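Local coordinates for protein Agap007691-pb (Anopheles gambiae, PDB 5C98) that is a serpin of unknown function that probably inhibits serine proteases and may take part in insect immunity, at residues L107-E112 against L116-F121; S51-L56 against S99-E104; Q203-M208 against S373-P378. All coordinates share one frame; numbering follows the deposited sequence.

The three contacts sample a serpin from core to surface. Interaction 2 is the fully buried one: apolar side chains pack the 51-56 turn against strand 95-104, a methionine methyl also covering a serine hydroxyl, with no hydrogen bond between the segments. That strand leads along the chain into helix 111-119 of interaction 1, and both contacts belong to this part of the fold, centres about 9 Å apart, where Phe117 and Phe121 rest on Met52 and Phe53. Interaction 1, partly buried, adds a helical backbone bond and an N-cap to a slight apolar touch. Interaction 3, on the opposite side of the molecule's centre, is a surface contact in which a glutamine amide stacks on a tyrosine ring.

Interaction 1 of 3, residues L107-E112 against L116-F121; sequences LRLDSE and LFHRTF
Glu112 and Leu116 are joined by the backbone bond of an alpha-helix, Leu116 N giving its hydrogen to Glu112 O over 2.9 Å at an N-H...O angle of 161°. The bond belongs to the first turns of helix 111-119, and its acceptor has a second neighbour in the Leu116 side chain, whose CG lies 3.4 Å from Glu112 O. That closeness follows from a chi1 of -73°, which sets CG opposite the carbonyl carbon and next to the backbone N, the atom that donates to the same oxygen.

Ahead of the helix, Leu109 reaches forward to His118. Its CD1 methyl comes within 4.0 Å of CE1 of the imidazole, the two side chains passing at a slant, a light van der Waals touch between an exposed histidine and a partly exposed leucine. Asp110 is the N-cap: Glu112 N donates to its OD2 at 3.0 Å. The bond is moderately bent, and the donor approaches from well above the carboxylate plane, 65° out of it. A carboxylate here occupies an amide of the first turn and should interact favourably with the helix dipole. The acid of Glu112 turns to a salt bridge with Arg115, while the guanidinium of Arg119 stays farther off, its NH2 6.4 Å from Glu112 OE2.

Helix 111-119 connects the parallel strands 95-104 and 124-128, a beta-alpha-beta crossover of the central serpin sheet. Backbone bonds between Arg108 and His311 and between Asp110 and Val309 hold the approach to the helix. Leu116 packs on Ile79 of helix 75-89, and the ring of Phe117 stacks with Phe113 and touches Val125 of strand 124-128.

Interaction 2 of 3, residues S51-L56 against S99-E104; sequences SMFYPL and SFVLVE
Met52 and Ser99 make the closest approach between the turn and the strand, a van der Waals contact of mixed character. The terminal methyl CE of Met52 lies 3.6 Å from Ser99 OG and 4.1 Å from Ser99 CB, with SD a little farther from the hydroxyl. The thioether bends at its last torsion, chi3 -67°, which turns the methyl away from the extended line of the chain. The hydroxyl has its polar partner in Thr123 OG1, so the methionine covers a group already engaged in a hydrogen bond.

Two residues further along the strand the contacts are purely apolar. Val101 divides its two methyls between the residues of the turn: CG2 is 4.4 Å from Met52 CE, and CG1 is 4.4 Å from Phe53 CZ. The second methyl meets the phenyl ring at its edge, close to the ring plane.

Strand 95-104 belongs to the large central sheet of the serpin fold, sheet A; the turn after helix 43-51 covers one of its faces and helix 133-146 the other. Ser99 and Val101 direct their side chains to the turn, whereas Phe100 starts off from the other side of the strand, and its ring touches Val140 and Tyr144 and stacks with Phe143.

Backbone hydrogen bonds shape the turn itself. Tyr54 N donates to Ser51 O at 3.0 Å, closing a type I beta turn, and Leu56 N donates to Phe53 O at 2.9 Å in the 3-10 segment that follows. Aromatic contact extends the group: the ring of Phe53 meets Phe117 of helix 111-119 at about 50°, and Met52 also touches Phe121.

Interaction 3 of 3, residues Q203-M208 against S373-P378; sequences QRVSTM and SKYIDP
Gln203 lies across one face of the Tyr375 ring. Its CG sits 3.6 Å from the ring centroid and only 7° off the normal, a CH-pi contact, and the carboxamide beyond it stacks almost parallel, the two planes 5° apart. CD stands 3.7 Å from Tyr375 CZ, with OE1 over the CE2 side and NE2 toward the hydroxyl. Beside the glutamine, Val205 adds a methyl, CG1 coming 3.9 Å from Tyr375 CE1 at a slant to the ring.

The amide's rotation is fixed by the backbone of the next residue: NE2 of Gln203 donates to Arg204 O at 2.9 Å with an N-H...O angle of 156°, the acceptor nearly in the amide plane. A bend at chi2 folds the chain back far enough for this bond. On the other face of the ring, offset toward its rim, lies Asp377 N. Asn199 holds the tyrosine backbone through its OD1 and Tyr375 N, and the ring also meets Phe197 obliquely.

Gln203 and Val205 pair through their backbones with Phe195 and Glu193. With the amide-on-ring stack as its central feature, the contact joins the antiparallel serpin strands 191-194 and 204-219 to the C-terminal chain that follows strand 366-372.

Interaction 1 of 3, residues L107-E112 against L116-F121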
loop_
_atom_site.group_PDB
_atom_site.type_symbol
_atom_site.label_atom_id
_atom_site.label_comp_id
_atom_site.label_asym_id
_atom_site.label_seq_id
_atom_site.Cartn_x
_atom_site.Cartn_y
_atom_site.Cartn_z
ATOM N N LEU A 107 7.578 27.564 12.694
ATOM C CA LEU A 107 7.143 27.170 14.029
ATOM C C LEU A 107 8.216 26.302 14.672
ATOM O O LEU A 107 8.532 25.224 14.163
ATOM C CB LEU A 107 5.817 26.409 13.965
ATOM C CG LEU A 107 4.617 27.164 13.374
ATOM C CD1 LEU A 107 3.391 26.276 13.379
ATOM C CD2 LEU A 107 4.359 28.434 14.171
ATOM N N ARG A 108 8.709 26.730 15.827
ATOM C CA ARG A 108 9.646 25.912 16.580
ATOM C C ARG A 108 8.987 24.603 17.000
ATOM O O ARG A 108 7.833 24.581 17.433
ATOM C CB ARG A 108 10.115 26.685 17.813
ATOM C CG ARG A 108 11.184 25.985 18.608
ATOM C CD ARG A 108 11.676 26.874 19.743
ATOM N NE ARG A 108 12.040 26.115 20.936
ATOM C CZ ARG A 108 12.340 26.677 22.104
ATOM N NH1 ARG A 108 12.317 27.998 22.230
ATOM N NH2 ARG A 108 12.663 25.920 23.148
ATOM N N LEU A 109 9.726 23.514 16.844
ATOM C CA LEU A 109 9.255 22.185 17.207
ATOM C C LEU A 109 9.411 21.924 18.700
ATOM O O LEU A 109 10.341 22.405 19.350
ATOM C CB LEU A 109 10.046 21.126 16.442
ATOM C CG LEU A 109 9.859 21.180 14.916
ATOM C CD1 LEU A 109 10.814 20.231 14.233
ATOM C CD2 LEU A 109 8.415 20.837 14.562
ATOM N N ASP A 110 8.501 21.113 19.237
ATOM C CA ASP A 110 8.627 20.670 20.616
ATOM C C ASP A 110 9.775 19.676 20.734
ATOM O O ASP A 110 10.063 18.909 19.807
ATOM C CB ASP A 110 7.335 20.005 21.081
ATOM C CG ASP A 110 7.446 19.463 22.500
ATOM O OD1 ASP A 110 7.567 20.293 23.404
ATOM O OD2 ASP A 110 7.424 18.224 22.663
ATOM N N SER A 111 10.392 19.659 21.917
ATOM C CA SER A 111 11.571 18.826 22.145
ATOM C C SER A 111 11.274 17.337 22.043
ATOM O O SER A 111 12.139 16.567 21.616
ATOM C CB SER A 111 12.202 19.176 23.491
ATOM O OG SER A 111 11.233 19.062 24.520
ATOM N N GLU A 112 10.077 16.896 22.438
ATOM C CA GLU A 112 9.776 15.473 22.328
ATOM C C GLU A 112 9.521 15.077 20.881
ATOM O O GLU A 112 9.892 13.974 20.460
ATOM C CB GLU A 112 8.606 15.098 23.235
ATOM C CG GLU A 112 9.041 14.966 24.696
ATOM C CD GLU A 112 9.843 13.692 24.935
ATOM O OE1 GLU A 112 9.200 12.609 24.929
ATOM O OE2 GLU A 112 11.081 13.783 25.098
ATOM N N LEU A 116 11.698 12.179 18.978
ATOM C CA LEU A 116 11.077 11.027 18.351
ATOM C C LEU A 116 11.307 11.024 16.840
ATOM O O LEU A 116 11.655 9.988 16.263
ATOM C CB LEU A 116 9.583 10.996 18.677
ATOM C CG LEU A 116 9.247 10.607 20.101
ATOM C CD1 LEU A 116 7.770 10.859 20.334
ATOM C CD2 LEU A 116 9.602 9.155 20.340
ATOM N N PHE A 117 11.125 12.169 16.188
ATOM C CA PHE A 117 11.126 12.195 14.732
ATOM C C PHE A 117 12.508 12.400 14.143
ATOM O O PHE A 117 12.723 12.023 12.986
ATOM C CB PHE A 117 10.123 13.234 14.223
ATOM C CG PHE A 117 8.698 12.750 14.231
ATOM C CD1 PHE A 117 8.005 12.542 15.422
ATOM C CD2 PHE A 117 8.037 12.471 13.043
ATOM C CE1 PHE A 117 6.702 12.088 15.422
ATOM C CE2 PHE A 117 6.719 12.009 13.049
ATOM C CZ PHE A 117 6.063 11.808 14.238
ATOM N N HIS A 118 13.444 12.976 14.893
ATOM C CA HIS A 118 14.802 13.163 14.387
ATOM C C HIS A 118 15.757 12.096 14.860
ATOM O O HIS A 118 16.759 11.840 14.183
ATOM C CB HIS A 118 15.378 14.520 14.800
ATOM C CG HIS A 118 14.638 15.690 14.243
ATOM N ND1 HIS A 118 14.782 16.966 14.745
ATOM C CD2 HIS A 118 13.761 15.788 13.217
ATOM C CE1 HIS A 118 14.011 17.794 14.063
ATOM N NE2 HIS A 118 13.381 17.103 13.131
ATOM N N ARG A 119 15.496 11.493 16.025
ATOM C CA ARG A 119 16.474 10.636 16.677
ATOM C C ARG A 119 15.938 9.280 17.119
ATOM O O ARG A 119 16.685 8.529 17.746
ATOM C CB ARG A 119 17.137 11.367 17.875
ATOM C CG ARG A 119 17.596 12.808 17.533
ATOM C CD ARG A 119 18.413 13.506 18.647
ATOM N NE ARG A 119 17.687 13.604 19.910
ATOM C CZ ARG A 119 16.942 14.640 20.292
ATOM N NH1 ARG A 119 16.802 15.708 19.519
ATOM N NH2 ARG A 119 16.336 14.608 21.471
ATOM N N THR A 120 14.680 8.934 16.809
ATOM C CA THR A 120 14.115 7.643 17.199
ATOM C C THR A 120 13.526 6.908 15.993
ATOM O O THR A 120 13.980 5.817 15.637
ATOM C CB THR A 120 13.026 7.810 18.271
ATOM O OG1 THR A 120 13.512 8.643 19.333
ATOM C CG2 THR A 120 12.629 6.470 18.832
ATOM N N PHE A 121 12.506 7.483 15.364
ATOM C CA PHE A 121 11.819 6.800 14.277
ATOM C C PHE A 121 12.628 6.877 12.991
ATOM O O PHE A 121 13.387 7.820 12.761
ATOM C CB PHE A 121 10.453 7.446 14.030
ATOM C CG PHE A 121 9.455 7.217 15.120
ATOM C CD1 PHE A 121 9.189 5.931 15.611
ATOM C CD2 PHE A 121 8.771 8.286 15.650
ATOM C CE1 PHE A 121 8.245 5.752 16.625
ATOM C CE2 PHE A 121 7.846 8.101 16.636
ATOM C CZ PHE A 121 7.575 6.847 17.113
#

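Interaction 2 of 3, residues S51-L56 against S99-E104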
loop_
_atom_site.group_PDB
_atom_site.type_symbol
_atom_site.label_atom_id
_atom_site.label_comp_id
_atom_site.label_asym_id
_atom_site.label_seq_id
_atom_site.Cartn_x
_atom_site.Cartn_y
_atom_site.Cartn_z
ATOM N N SER A 51 1.365 5.878 13.243
ATOM C CA SER A 51 1.684 5.494 14.612
ATOM C C SER A 51 2.792 6.347 15.208
ATOM O O SER A 51 2.912 6.433 16.438
ATOM C CB SER A 51 2.145 4.032 14.648
ATOM O OG SER A 51 1.060 3.139 14.627
ATOM N N MET A 52 3.654 6.936 14.368
ATOM C CA MET A 52 4.715 7.805 14.885
ATOM C C MET A 52 4.131 8.959 15.677
ATOM O O MET A 52 4.787 9.486 16.575
ATOM C CB MET A 52 5.577 8.347 13.737
ATOM C CG MET A 52 6.242 7.286 12.895
ATOM S SD MET A 52 7.507 7.952 11.797
ATOM C CE MET A 52 6.482 8.913 10.677
ATOM N N PHE A 53 2.908 9.377 15.355
ATOM C CA PHE A 53 2.294 10.479 16.084
ATOM C C PHE A 53 1.576 10.036 17.352
ATOM O O PHE A 53 1.171 10.886 18.144
ATOM C CB PHE A 53 1.325 11.197 15.143
ATOM C CG PHE A 53 2.012 11.839 13.991
ATOM C CD1 PHE A 53 2.496 13.121 14.109
ATOM C CD2 PHE A 53 2.261 11.132 12.818
ATOM C CE1 PHE A 53 3.164 13.724 13.056
ATOM C CE2 PHE A 53 2.949 11.731 11.763
ATOM C CZ PHE A 53 3.394 13.026 11.891
ATOM N N TYR A 54 1.400 8.732 17.572
ATOM C CA TYR A 54 0.676 8.270 18.752
ATOM C C TYR A 54 1.246 8.785 20.056
ATOM O O TYR A 54 0.456 9.197 20.916
ATOM C CB TYR A 54 0.669 6.743 18.724
ATOM C CG TYR A 54 0.010 6.017 19.871
ATOM C CD1 TYR A 54 -1.361 6.124 20.082
ATOM C CD2 TYR A 54 0.729 5.140 20.658
ATOM C CE1 TYR A 54 -1.976 5.423 21.071
ATOM C CE2 TYR A 54 0.129 4.436 21.662
ATOM C CZ TYR A 54 -1.229 4.571 21.861
ATOM O OH TYR A 54 -1.860 3.857 22.854
ATOM N N PRO A 55 2.562 8.815 20.265
ATOM C CA PRO A 55 3.077 9.350 21.537
ATOM C C PRO A 55 2.806 10.833 21.733
ATOM O O PRO A 55 2.904 11.311 22.870
ATOM C CB PRO A 55 4.586 9.062 21.457
ATOM C CG PRO A 55 4.744 8.078 20.356
ATOM C CD PRO A 55 3.647 8.312 19.408
ATOM N N LEU A 56 2.490 11.564 20.671
ATOM C CA LEU A 56 2.257 13.003 20.716
ATOM C C LEU A 56 0.789 13.345 20.813
ATOM O O LEU A 56 0.431 14.518 20.866
ATOM C CB LEU A 56 2.823 13.643 19.439
ATOM C CG LEU A 56 4.284 13.267 19.174
ATOM C CD1 LEU A 56 4.893 14.168 18.139
ATOM C CD2 LEU A 56 5.112 13.317 20.445
ATOM N N SER A 99 8.429 6.849 4.965
ATOM C CA SER A 99 7.605 7.976 5.366
ATOM C C SER A 99 8.392 9.276 5.310
ATOM O O SER A 99 9.620 9.307 5.432
ATOM C CB SER A 99 7.044 7.794 6.767
ATOM O OG SER A 99 8.081 7.647 7.718
ATOM N N PHE A 100 7.647 10.369 5.167
ATOM C CA PHE A 100 8.241 11.690 5.035
ATOM C C PHE A 100 7.249 12.659 5.649
ATOM O O PHE A 100 6.028 12.504 5.477
ATOM C CB PHE A 100 8.461 11.977 3.551
ATOM C CG PHE A 100 9.151 13.260 3.259
ATOM C CD1 PHE A 100 10.519 13.352 3.415
ATOM C CD2 PHE A 100 8.449 14.377 2.826
ATOM C CE1 PHE A 100 11.202 14.544 3.156
ATOM C CE2 PHE A 100 9.121 15.566 2.552
ATOM C CZ PHE A 100 10.491 15.662 2.736
ATOM N N VAL A 101 7.761 13.633 6.372
ATOM C CA VAL A 101 6.929 14.570 7.105
ATOM C C VAL A 101 7.320 15.979 6.704
ATOM O O VAL A 101 8.513 16.321 6.705
ATOM C CB VAL A 101 7.099 14.390 8.621
ATOM C CG1 VAL A 101 6.193 15.307 9.396
ATOM C CG2 VAL A 101 6.882 12.943 9.029
ATOM N N LEU A 102 6.319 16.801 6.380
ATOM C CA LEU A 102 6.516 18.237 6.241
ATOM C C LEU A 102 5.996 18.946 7.481
ATOM O O LEU A 102 4.919 18.638 7.982
ATOM C CB LEU A 102 5.765 18.809 5.039
ATOM C CG LEU A 102 6.189 18.358 3.648
ATOM C CD1 LEU A 102 5.241 18.943 2.620
ATOM C CD2 LEU A 102 7.616 18.812 3.389
ATOM N N VAL A 103 6.775 19.897 7.974
ATOM C CA VAL A 103 6.359 20.777 9.059
ATOM C C VAL A 103 6.579 22.218 8.617
ATOM O O VAL A 103 7.521 22.531 7.876
ATOM C CB VAL A 103 7.110 20.509 10.387
ATOM C CG1 VAL A 103 6.732 19.157 10.966
ATOM C CG2 VAL A 103 8.617 20.625 10.202
ATOM N N GLU A 104 5.695 23.101 9.073
ATOM C CA GLU A 104 5.851 24.528 8.787
ATOM C C GLU A 104 7.131 25.062 9.421
ATOM O O GLU A 104 7.312 25.013 10.643
ATOM C CB GLU A 104 4.633 25.302 9.307
ATOM C CG GLU A 104 4.767 26.833 9.328
ATOM C CD GLU A 104 5.223 27.441 8.009
ATOM O OE1 GLU A 104 4.722 27.013 6.942
ATOM O OE2 GLU A 104 6.085 28.352 8.062
#

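Interaction 3 of 3, residues Q203-M208 against S373-P378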
loop_
_atom_site.group_PDB
_atom_site.type_symbol
_atom_site.label_atom_id
_atom_site.label_comp_id
_atom_site.label_asym_id
_atom_site.label_seq_id
_atom_site.Cartn_x
_atom_site.Cartn_y
_atom_site.Cartn_z
ATOM N N GLN A 203 -9.759 -4.305 -25.480
ATOM C CA GLN A 203 -8.424 -3.781 -25.715
ATOM C C GLN A 203 -7.383 -4.880 -25.560
ATOM O O GLN A 203 -7.439 -5.686 -24.623
ATOM C CB GLN A 203 -8.127 -2.668 -24.717
ATOM C CG GLN A 203 -6.703 -2.114 -24.751
ATOM C CD GLN A 203 -6.387 -1.349 -26.025
ATOM O OE1 GLN A 203 -7.177 -0.515 -26.460
ATOM N NE2 GLN A 203 -5.253 -1.656 -26.639
ATOM N N ARG A 204 -6.400 -4.879 -26.455
ATOM C CA ARG A 204 -5.303 -5.835 -26.411
ATOM C C ARG A 204 -4.057 -5.197 -25.812
ATOM O O ARG A 204 -3.695 -4.067 -26.156
ATOM C CB ARG A 204 -5.007 -6.373 -27.812
ATOM C CG ARG A 204 -6.246 -6.992 -28.419
ATOM C CD ARG A 204 -6.019 -7.576 -29.827
ATOM N NE ARG A 204 -5.329 -8.858 -29.761
ATOM C CZ ARG A 204 -5.934 -10.028 -29.546
ATOM N NH1 ARG A 204 -7.246 -10.090 -29.342
ATOM N NH2 ARG A 204 -5.219 -11.142 -29.497
ATOM N N VAL A 205 -3.391 -5.941 -24.930
ATOM C CA VAL A 205 -2.181 -5.480 -24.259
ATOM C C VAL A 205 -1.176 -6.618 -24.164
ATOM O O VAL A 205 -1.518 -7.805 -24.253
ATOM C CB VAL A 205 -2.456 -4.922 -22.855
ATOM C CG1 VAL A 205 -3.306 -3.663 -22.937
ATOM C CG2 VAL A 205 -3.123 -5.984 -21.995
ATOM N N SER A 206 0.080 -6.242 -23.971
ATOM C CA SER A 206 1.144 -7.222 -23.801
ATOM C C SER A 206 0.800 -8.167 -22.659
ATOM O O SER A 206 0.585 -7.724 -21.520
ATOM C CB SER A 206 2.445 -6.489 -23.503
ATOM O OG SER A 206 3.551 -7.365 -23.566
ATOM N N THR A 207 0.754 -9.469 -22.969
ATOM C CA THR A 207 0.320 -10.493 -22.029
ATOM C C THR A 207 1.377 -11.579 -21.964
ATOM O O THR A 207 1.775 -12.126 -22.996
ATOM C CB THR A 207 -1.026 -11.064 -22.465
ATOM O OG1 THR A 207 -2.021 -10.035 -22.418
ATOM C CG2 THR A 207 -1.464 -12.210 -21.576
ATOM N N MET A 208 1.853 -11.853 -20.761
ATOM C CA MET A 208 2.891 -12.845 -20.521
ATOM C C MET A 208 2.275 -14.232 -20.407
ATOM O O MET A 208 1.120 -14.385 -20.006
ATOM C CB MET A 208 3.621 -12.533 -19.214
ATOM C CG MET A 208 4.247 -11.161 -19.156
ATOM S SD MET A 208 5.343 -10.946 -17.730
ATOM C CE MET A 208 4.153 -11.073 -16.398
ATOM N N SER A 373 -7.791 -3.368 -13.236
ATOM C CA SER A 373 -9.085 -3.375 -13.895
ATOM C C SER A 373 -9.183 -2.457 -15.098
ATOM O O SER A 373 -10.042 -2.701 -15.947
ATOM C CB SER A 373 -10.158 -2.936 -12.911
ATOM O OG SER A 373 -10.139 -3.793 -11.800
ATOM N N LYS A 374 -8.387 -1.383 -15.174
ATOM C CA LYS A 374 -8.599 -0.262 -16.076
ATOM C C LYS A 374 -7.461 -0.160 -17.082
ATOM O O LYS A 374 -6.279 -0.333 -16.730
ATOM C CB LYS A 374 -8.678 1.034 -15.254
ATOM C CG LYS A 374 -8.923 2.274 -16.114
ATOM C CD LYS A 374 -8.938 3.565 -15.321
ATOM C CE LYS A 374 -9.094 4.765 -16.236
ATOM N NZ LYS A 374 -8.982 6.037 -15.483
ATOM N N TYR A 375 -7.837 0.132 -18.328
ATOM C CA TYR A 375 -6.869 0.389 -19.379
ATOM C C TYR A 375 -6.434 1.850 -19.336
ATOM O O TYR A 375 -7.266 2.761 -19.469
ATOM C CB TYR A 375 -7.458 0.082 -20.752
ATOM C CG TYR A 375 -6.481 0.414 -21.834
ATOM C CD1 TYR A 375 -5.245 -0.224 -21.893
ATOM C CD2 TYR A 375 -6.778 1.359 -22.785
ATOM C CE1 TYR A 375 -4.332 0.079 -22.879
ATOM C CE2 TYR A 375 -5.871 1.669 -23.795
ATOM C CZ TYR A 375 -4.649 1.033 -23.828
ATOM O OH TYR A 375 -3.768 1.367 -24.845
ATOM N N ILE A 376 -5.128 2.064 -19.166
ATOM C CA ILE A 376 -4.505 3.390 -19.196
ATOM C C ILE A 376 -3.537 3.360 -20.366
ATOM O O ILE A 376 -2.548 2.613 -20.326
ATOM C CB ILE A 376 -3.759 3.687 -17.890
ATOM C CG1 ILE A 376 -4.704 3.517 -16.689
ATOM C CG2 ILE A 376 -3.146 5.090 -17.941
ATOM C CD1 ILE A 376 -4.028 3.533 -15.329
ATOM N N ASP A 377 -3.833 4.126 -21.412
ATOM C CA ASP A 377 -2.993 4.160 -22.604
ATOM C C ASP A 377 -1.726 4.926 -22.264
ATOM O O ASP A 377 -1.809 6.117 -21.933
ATOM C CB ASP A 377 -3.738 4.878 -23.741
ATOM C CG ASP A 377 -3.028 4.777 -25.088
ATOM O OD1 ASP A 377 -1.807 4.525 -25.133
ATOM O OD2 ASP A 377 -3.704 4.962 -26.123
ATOM N N PRO A 378 -0.544 4.306 -22.329
ATOM C CA PRO A 378 0.678 5.036 -21.963
ATOM C C PRO A 378 1.049 6.138 -22.942
ATOM O O PRO A 378 1.777 7.058 -22.550
ATOM C CB PRO A 378 1.744 3.936 -21.911
ATOM C CG PRO A 378 1.253 2.902 -22.853
ATOM C CD PRO A 378 -0.250 2.934 -22.786
#